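Local structure of ubiquitin-conjugating enzyme E2, putative (4DS2) at residues V127-R130 and V131-Y135. The protein probably acts as an E2 ubiquitin-conjugating enzyme, carrying ubiquitin or a related modifier as a thioester on its way to target proteins. Sequence-based numbering, arbitrary orientation.
Sequences VLDR and VFSQY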
ATOM      1  N   VAL A 127       4.513   0.378  -1.740  1.00 35.54           N
ATOM      2  CA  VAL A 127       3.193   0.465  -2.364  1.00 36.12           C
ATOM      3  C   VAL A 127       2.510   1.766  -2.044  1.00 36.83           C
ATOM      4  O   VAL A 127       1.860   2.359  -2.928  1.00 33.76           O
ATOM      5  CB  VAL A 127       2.240  -0.638  -1.901  1.00 37.00           C
ATOM      6  CG1 VAL A 127       0.799  -0.259  -2.223  1.00 36.36           C
ATOM      7  CG2 VAL A 127       2.626  -1.977  -2.537  1.00 38.34           C
ATOM      8  N   LEU A 128       2.642   2.198  -0.782  1.00 38.73           N
ATOM      9  CA  LEU A 128       2.026   3.452  -0.336  1.00 39.89           C
ATOM     10  C   LEU A 128       2.636   4.627  -1.072  1.00 42.11           C
ATOM     11  O   LEU A 128       1.928   5.510  -1.547  1.00 43.98           O
ATOM     12  CB  LEU A 128       2.202   3.640   1.155  1.00 40.87           C
ATOM     13  CG  LEU A 128       1.483   2.621   2.051  1.00 42.18           C
ATOM     14  CD1 LEU A 128       2.058   2.686   3.467  1.00 44.11           C
ATOM     15  CD2 LEU A 128      -0.016   2.851   2.023  1.00 39.99           C
ATOM     16  N   ASP A 129       3.956   4.610  -1.178  1.00 44.94           N
ATOM     17  CA  ASP A 129       4.687   5.631  -1.887  1.00 46.25           C
ATOM     18  C   ASP A 129       4.375   5.630  -3.389  1.00 43.12           C
ATOM     19  O   ASP A 129       4.237   6.685  -4.036  1.00 45.19           O
ATOM     20  CB  ASP A 129       6.188   5.420  -1.682  1.00 50.14           C
ATOM     21  CG  ASP A 129       7.018   6.245  -2.644  1.00 55.52           C
ATOM     22  OD1 ASP A 129       6.912   7.513  -2.611  1.00 62.08           O
ATOM     23  OD2 ASP A 129       7.763   5.622  -3.439  1.00 57.35           O
ATOM     24  N   ARG A 130       4.324   4.448  -3.950  1.00 38.03           N
ATOM     25  CA  ARG A 130       4.080   4.312  -5.376  1.00 37.08           C
ATOM     26  C   ARG A 130       2.729   4.894  -5.752  1.00 34.78           C
ATOM     27  O   ARG A 130       2.604   5.626  -6.711  1.00 33.54           O
ATOM     28  CB  ARG A 130       4.201   2.836  -5.776  1.00 35.55           C
ATOM     29  CG  ARG A 130       3.795   2.515  -7.180  1.00 35.73           C
ATOM     30  CD  ARG A 130       4.608   3.253  -8.193  1.00 36.71           C
ATOM     31  NE  ARG A 130       4.170   2.857  -9.520  1.00 38.19           N
ATOM     32  CZ  ARG A 130       4.504   3.489 -10.643  1.00 39.80           C
ATOM     33  NH1 ARG A 130       5.286   4.567 -10.606  1.00 41.00           N
ATOM     34  NH2 ARG A 130       4.060   3.038 -11.814  1.00 39.36           N
ATOM     35  N   VAL A 131       1.711   4.559  -4.971  1.00 35.17           N
ATOM     36  CA  VAL A 131       0.342   4.948  -5.295  1.00 33.63           C
ATOM     37  C   VAL A 131      -0.012   6.391  -4.901  1.00 35.26           C
ATOM     38  O   VAL A 131      -0.629   7.139  -5.684  1.00 33.47           O
ATOM     39  CB  VAL A 131      -0.615   3.954  -4.663  1.00 33.21           C
ATOM     40  CG1 VAL A 131      -2.070   4.417  -4.816  1.00 33.16           C
ATOM     41  CG2 VAL A 131      -0.378   2.596  -5.328  1.00 31.25           C
ATOM     42  N   PHE A 132       0.401   6.792  -3.700  1.00 35.93           N
ATOM     43  CA  PHE A 132       0.081   8.120  -3.189  1.00 36.09           C
ATOM     44  C   PHE A 132       1.012   9.228  -3.706  1.00 37.39           C
ATOM     45  O   PHE A 132       0.622  10.413  -3.759  1.00 36.38           O
ATOM     46  CB  PHE A 132       0.133   8.088  -1.651  1.00 37.41           C
ATOM     47  CG  PHE A 132      -0.999   7.338  -0.998  1.00 38.54           C
ATOM     48  CD1 PHE A 132      -2.257   7.218  -1.612  1.00 38.61           C
ATOM     49  CD2 PHE A 132      -0.831   6.806   0.270  1.00 40.39           C
ATOM     50  CE1 PHE A 132      -3.293   6.568  -0.993  1.00 38.72           C
ATOM     51  CE2 PHE A 132      -1.877   6.161   0.903  1.00 40.86           C
ATOM     52  CZ  PHE A 132      -3.110   6.045   0.268  1.00 40.38           C
ATOM     53  N   SER A 133       2.252   8.839  -4.036  1.00 38.78           N
ATOM     54  CA  SER A 133       3.326   9.792  -4.313  1.00 39.71           C
ATOM     55  C   SER A 133       4.023   9.659  -5.652  1.00 40.17           C
ATOM     56  O   SER A 133       4.372  10.673  -6.224  1.00 40.60           O
ATOM     57  CB  SER A 133       4.335   9.779  -3.185  1.00 40.74           C
ATOM     58  OG  SER A 133       3.822  10.576  -2.141  1.00 42.11           O
ATOM     59  N   GLN A 134       4.226   8.450  -6.171  1.00 40.86           N
ATOM     60  CA  GLN A 134       4.948   8.326  -7.424  1.00 43.26           C
ATOM     61  C   GLN A 134       4.044   7.889  -8.552  1.00 41.33           C
ATOM     62  O   GLN A 134       4.499   7.291  -9.512  1.00 44.71           O
ATOM     63  CB  GLN A 134       6.130   7.360  -7.305  1.00 46.24           C
ATOM     64  CG  GLN A 134       7.101   7.633  -6.148  1.00 52.77           C
ATOM     65  CD  GLN A 134       7.828   8.996  -6.199  1.00 56.64           C
ATOM     66  OE1 GLN A 134       7.860   9.677  -7.233  1.00 56.46           O
ATOM     67  NE2 GLN A 134       8.458   9.373  -5.074  1.00 58.70           N
ATOM     68  N   TYR A 135       2.780   8.231  -8.484  1.00 38.89           N
ATOM     69  CA  TYR A 135       1.829   7.742  -9.476  1.00 38.02           C
ATOM     70  C   TYR A 135       2.004   8.322 -10.874  1.00 41.33           C
ATOM     71  O   TYR A 135       1.700   7.610 -11.868  1.00 41.51           O
ATOM     72  CB  TYR A 135       0.379   7.970  -9.028  1.00 36.59           C
ATOM     73  CG  TYR A 135       0.074   9.396  -8.639  1.00 35.14           C
ATOM     74  CD1 TYR A 135       0.363   9.855  -7.346  1.00 35.04           C
ATOM     75  CD2 TYR A 135      -0.479  10.282  -9.550  1.00 34.67           C
ATOM     76  CE1 TYR A 135       0.105  11.156  -6.975  1.00 35.05           C
ATOM     77  CE2 TYR A 135      -0.752  11.597  -9.187  1.00 35.28           C
ATOM     78  CZ  TYR A 135      -0.468  12.029  -7.892  1.00 35.12           C
ATOM     79  OH  TYR A 135      -0.749  13.321  -7.500  1.00 33.79           O
TER
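The side chains of D129 and Q134 meet at a slant over the last turn of helix 120-132. The carboxylate of D129 is carried down the helix by a first torsion that sets CG anti to the backbone N (167°), and Q134, bent at its second torsion (-62°), brings its chain up to it. D129 OD2 lies 3.4 Å from Q134 CG. Q134 NE2 gives D129 OD1 a weak hydrogen bond of 3.5 Å. The carboxylate and amide planes are turned 66° apart. The carbonyl O of D129 accepts two backbone bonds: S133 N, at 2.9 Å, sits above the carbonyl plane, and Q134 N, at 2.8 Å, comes in nearly head-on to the carbonyl. S133 is the first residue to leave helical phi/psi, and the D129 carbonyl is shared by the N-H groups four and five residues on. Helix 120-132 packs against the antiparallel sheet of the UBC fold. On the buried flank L128 and F132 run alongside each other in one direction, CD2 of L128 being 4.0 Å from CE2 of F132. The F132 ring also meets those of Y64 and Y71. V127 and V131 are in looser contact, CG1 of V127 to CG2 of V131 at 4.4 Å, and both touch M109. R130 sends its guanidinium past the turn, where NH2 forms a salt bridge with D141 and NH1 bonds to S137 O.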